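Local structure of DPS Protein (Brevibacillus brevis, 1N1Q) at residues V21-Y24 / V25-H28; E110-V113 / A114-V117. The protein probably protects DNA in starved cells by condensing it and by oxidising iron(II) with hydrogen peroxide and storing the iron(III) mineral inside a hollow dodecamer. All blocks are in the same frame, centred on the assembly; numbering follows the deposited sequence.

Contact 1. Residues V21-Y24 / V25-H28; sequences VVLY and VKLH
Lys26 N bonds to Val22 O at 2.9 Å and Leu27 N to Leu23 O at 2.8 Å, the latter nearly straight at 167°, as helix 4-33 runs through both segments. On this frame Tyr24 and His28, one turn apart, form a T-shaped pair. The imidazole turns its edge to a face of the phenol ring, with centroids 4.6 Å apart and planes at 68°. For Tyr24, CG anti to the backbone N (chi1 177°) swings the ring out beside the helix, where the imidazole of His28, leaning back from the next turn, meets its face. The pair lies on a helix of the ferritin-like four-helix bundle, close to the twofold interface where the diiron centre sits: the His28 ring also stacks on Tyr50 of the metal pocket, and Tyr24 OH bonds to Ser54 OG of the second subunit. Were Tyr24 replaced by an alanine, the His28 edge would probably lose its aromatic face and Ser54 of that subunit this bonding partner. Elsewhere on the turn, Leu27 CD1 lies 4.3 Å from Leu23 CB. The extended Lys26 chain runs back past Leu23, CD to CD2 at 4.1 Å, and ends in a salt bridge with Asp103.

Contact 2. Residues E110-V113 / A114-V117; sequences ELKV and ARDV
Glu110 O accepts the amide of Ala114 at 2.9 Å, and three further i to i+4 bonds follow in succession. Arg115 N reaches Leu111 O at 2.9 Å, while Asp116 N to Lys112 O and Val117 N to Val113 O each measure 3.1 Å. All four carbonyls of the first segment are thus used by all four amides of the second, an unbroken example of alpha-helical bonding in helix 93-120.

The charged side chains show how a helix can manage like charges placed three residues apart. Lys112 and Arg115 run alongside each other in the same direction. Arg115 NH1 comes 3.9 Å from the aliphatic Lys112 CG, whereas the charged ends stay apart, Lys112 NZ to Arg115 NH1 6.8 Å. The bend in the arginine chain at chi3 (40°) turns the guanidinium back beside the root of the lysine, while the lysine chain runs on extended. Glu134 of helix 124-148 forms a salt bridge with Arg115 NH1, which is likely to ease the repulsion. Glu110 turns its carboxylate elsewhere, with OE2 bonded to Ser83 and OE1 to Gln16.

The remaining van der Waals contacts set aliphatic carbons against backbone carbonyl oxygens. Arg115 CG rests 3.0 Å from Leu111 O, so the aliphatic root of the arginine lies against the same carbonyl that its amide uses. One turn on from Val113, Val117 CG2 packs against Val113 O at 3.5 Å. Ala114 is buried, its small methyl touching Leu130 of helix 124-148 and Leu12 of helix 4-33.

With Leu111 and Ala114 buried against neighbouring helices, and Lys112, Val113 and Asp116 on the exposed side, these turns have the broadly amphipathic character of the helices from which the ferritin-like four-helix bundle is built.

In the fold
The two contacts illustrate how one helical framework serves different surroundings. Contact 1, on helix 4-33, is wholly buried at the interface with a second subunit and close to the iron site; contact 2, on helix 93-120, is only partly buried and lies away from that site. Their centres are 22 Å apart, on opposite sides of the chain's centre, and their nearest atoms about 9 Å apart, so they do not touch. The two helices nonetheless pack together, with Leu23 on Leu107 and Ala114 on Leu12. Chemistry follows place: aromatic rings and aliphatic groups dominate 21-28, where a second subunit closes in, whereas 110-117 carries charged chains and meets no other protein chain of the assembly.

Contact 1. Residues V21-Y24 / V25-H28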
loop_
_atom_site.group_PDB
_atom_site.type_symbol
_atom_site.label_atom_id
_atom_site.label_comp_id
_atom_site.label_asym_id
_atom_site.label_seq_id
_atom_site.Cartn_x
_atom_site.Cartn_y
_atom_site.Cartn_z
ATOM N N VAL A 21 4.195 11.771 23.472
ATOM C CA VAL A 21 3.864 12.399 22.194
ATOM C C VAL A 21 4.887 13.517 21.999
ATOM O O VAL A 21 5.385 13.734 20.901
ATOM C CB VAL A 21 2.433 12.988 22.196
ATOM C CG1 VAL A 21 2.147 13.708 20.871
ATOM C CG2 VAL A 21 1.434 11.887 22.403
ATOM N N VAL A 22 5.205 14.215 23.083
ATOM C CA VAL A 22 6.206 15.280 23.025
ATOM C C VAL A 22 7.581 14.664 22.724
ATOM O O VAL A 22 8.307 15.136 21.843
ATOM C CB VAL A 22 6.288 16.058 24.371
ATOM C CG1 VAL A 22 7.566 16.899 24.418
ATOM C CG2 VAL A 22 5.065 16.953 24.530
ATOM N N LEU A 23 7.925 13.599 23.445
ATOM C CA LEU A 23 9.208 12.933 23.249
ATOM C C LEU A 23 9.390 12.333 21.857
ATOM O O LEU A 23 10.507 12.294 21.345
ATOM C CB LEU A 23 9.416 11.848 24.311
ATOM C CG LEU A 23 9.907 12.387 25.663
ATOM C CD1 LEU A 23 9.791 11.319 26.735
ATOM C CD2 LEU A 23 11.346 12.861 25.517
ATOM N N TYR A 24 8.306 11.871 21.236
ATOM C CA TYR A 24 8.419 11.299 19.899
ATOM C C TYR A 24 9.043 12.344 18.979
ATOM O O TYR A 24 9.916 12.037 18.166
ATOM C CB TYR A 24 7.041 10.896 19.367
ATOM C CG TYR A 24 7.068 10.354 17.951
ATOM C CD1 TYR A 24 7.545 9.068 17.675
ATOM C CD2 TYR A 24 6.615 11.129 16.886
ATOM C CE1 TYR A 24 7.566 8.571 16.371
ATOM C CE2 TYR A 24 6.634 10.643 15.582
ATOM C CZ TYR A 24 7.106 9.365 15.331
ATOM O OH TYR A 24 7.105 8.883 14.040
ATOM N N VAL A 25 8.597 13.587 19.114
ATOM C CA VAL A 25 9.130 14.659 18.279
ATOM C C VAL A 25 10.470 15.184 18.788
ATOM O O VAL A 25 11.335 15.564 18.001
ATOM C CB VAL A 25 8.114 15.817 18.159
ATOM C CG1 VAL A 25 8.790 17.080 17.602
ATOM C CG2 VAL A 25 6.984 15.404 17.239
ATOM N N LYS A 26 10.657 15.178 20.102
ATOM C CA LYS A 26 11.906 15.659 20.684
ATOM C C LYS A 26 13.063 14.746 20.282
ATOM O O LYS A 26 14.154 15.211 19.943
ATOM C CB LYS A 26 11.786 15.719 22.210
ATOM C CG LYS A 26 12.908 16.502 22.903
ATOM C CD LYS A 26 12.638 16.623 24.408
ATOM C CE LYS A 26 13.642 17.534 25.106
ATOM N NZ LYS A 26 13.293 17.709 26.551
ATOM N N LEU A 27 12.814 13.442 20.313
ATOM C CA LEU A 27 13.825 12.463 19.944
ATOM C C LEU A 27 14.140 12.553 18.448
ATOM O O LEU A 27 15.272 12.304 18.023
ATOM C CB LEU A 27 13.350 11.066 20.330
ATOM C CG LEU A 27 13.291 10.895 21.855
ATOM C CD1 LEU A 27 12.505 9.650 22.220
ATOM C CD2 LEU A 27 14.720 10.822 22.415
ATOM N N HIS A 28 13.136 12.915 17.655
ATOM C CA HIS A 28 13.326 13.099 16.215
ATOM C C HIS A 28 14.220 14.320 16.055
ATOM O O HIS A 28 15.115 14.347 15.217
ATOM C CB HIS A 28 11.981 13.355 15.515
ATOM C CG HIS A 28 11.341 12.117 14.967
ATOM N ND1 HIS A 28 11.691 11.573 13.749
ATOM C CD2 HIS A 28 10.374 11.313 15.472
ATOM C CE1 HIS A 28 10.966 10.491 13.526
ATOM N NE2 HIS A 28 10.158 10.312 14.555
#

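Contact 2. Residues E110-V113 / A114-V117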
loop_
_atom_site.group_PDB
_atom_site.type_symbol
_atom_site.label_atom_id
_atom_site.label_comp_id
_atom_site.label_asym_id
_atom_site.label_seq_id
_atom_site.Cartn_x
_atom_site.Cartn_y
_atom_site.Cartn_z
ATOM N N GLU A 110 7.765 10.177 37.873
ATOM C CA GLU A 110 6.335 10.277 37.617
ATOM C C GLU A 110 5.709 8.895 37.499
ATOM O O GLU A 110 4.576 8.679 37.935
ATOM C CB GLU A 110 6.067 11.082 36.338
ATOM C CG GLU A 110 6.520 12.536 36.415
ATOM C CD GLU A 110 6.075 13.363 35.219
ATOM O OE1 GLU A 110 5.578 12.785 34.229
ATOM O OE2 GLU A 110 6.233 14.600 35.264
ATOM N N LEU A 111 6.445 7.955 36.911
ATOM C CA LEU A 111 5.926 6.602 36.749
ATOM C C LEU A 111 5.723 5.936 38.107
ATOM O O LEU A 111 4.758 5.199 38.309
ATOM C CB LEU A 111 6.866 5.778 35.862
ATOM C CG LEU A 111 6.764 6.116 34.360
ATOM C CD1 LEU A 111 7.903 5.449 33.595
ATOM C CD2 LEU A 111 5.403 5.666 33.822
ATOM N N LYS A 112 6.621 6.208 39.049
ATOM C CA LYS A 112 6.489 5.632 40.387
ATOM C C LYS A 112 5.213 6.152 41.049
ATOM O O LYS A 112 4.470 5.396 41.670
ATOM C CB LYS A 112 7.703 5.988 41.254
ATOM C CG LYS A 112 8.995 5.282 40.854
ATOM C CD LYS A 112 10.151 5.747 41.717
ATOM C CE LYS A 112 11.462 5.107 41.282
ATOM N NZ LYS A 112 12.629 5.701 41.992
ATOM N N VAL A 113 4.960 7.449 40.913
ATOM C CA VAL A 113 3.764 8.051 41.492
ATOM C C VAL A 113 2.491 7.493 40.851
ATOM O O VAL A 113 1.542 7.138 41.548
ATOM C CB VAL A 113 3.777 9.593 41.320
ATOM C CG1 VAL A 113 2.394 10.174 41.625
ATOM C CG2 VAL A 113 4.815 10.211 42.250
ATOM N N ALA A 114 2.480 7.415 39.522
ATOM C CA ALA A 114 1.324 6.904 38.795
ATOM C C ALA A 114 1.022 5.450 39.152
ATOM O O ALA A 114 -0.141 5.063 39.292
ATOM C CB ALA A 114 1.556 7.040 37.292
ATOM N N ARG A 115 2.067 4.643 39.282
ATOM C CA ARG A 115 1.888 3.238 39.628
ATOM C C ARG A 115 1.230 3.130 40.999
ATOM O O ARG A 115 0.315 2.330 41.195
ATOM C CB ARG A 115 3.233 2.519 39.638
ATOM C CG ARG A 115 3.842 2.305 38.254
ATOM C CD ARG A 115 5.281 1.842 38.399
ATOM N NE ARG A 115 5.386 0.891 39.498
ATOM C CZ ARG A 115 6.354 0.890 40.409
ATOM N NH1 ARG A 115 7.329 1.786 40.358
ATOM N NH2 ARG A 115 6.314 0.018 41.407
ATOM N N ASP A 116 1.695 3.946 41.942
ATOM C CA ASP A 116 1.137 3.920 43.285
ATOM C C ASP A 116 -0.346 4.263 43.263
ATOM O O ASP A 116 -1.148 3.665 43.974
ATOM C CB ASP A 116 1.870 4.891 44.202
ATOM C CG ASP A 116 1.212 5.000 45.568
ATOM O OD1 ASP A 116 0.491 5.988 45.802
ATOM O OD2 ASP A 116 1.402 4.088 46.394
ATOM N N VAL A 117 -0.710 5.228 42.434
ATOM C CA VAL A 117 -2.102 5.623 42.316
ATOM C C VAL A 117 -2.918 4.517 41.654
ATOM O O VAL A 117 -4.054 4.253 42.062
ATOM C CB VAL A 117 -2.240 6.920 41.498
ATOM C CG1 VAL A 117 -3.699 7.166 41.155
ATOM C CG2 VAL A 117 -1.696 8.090 42.290
#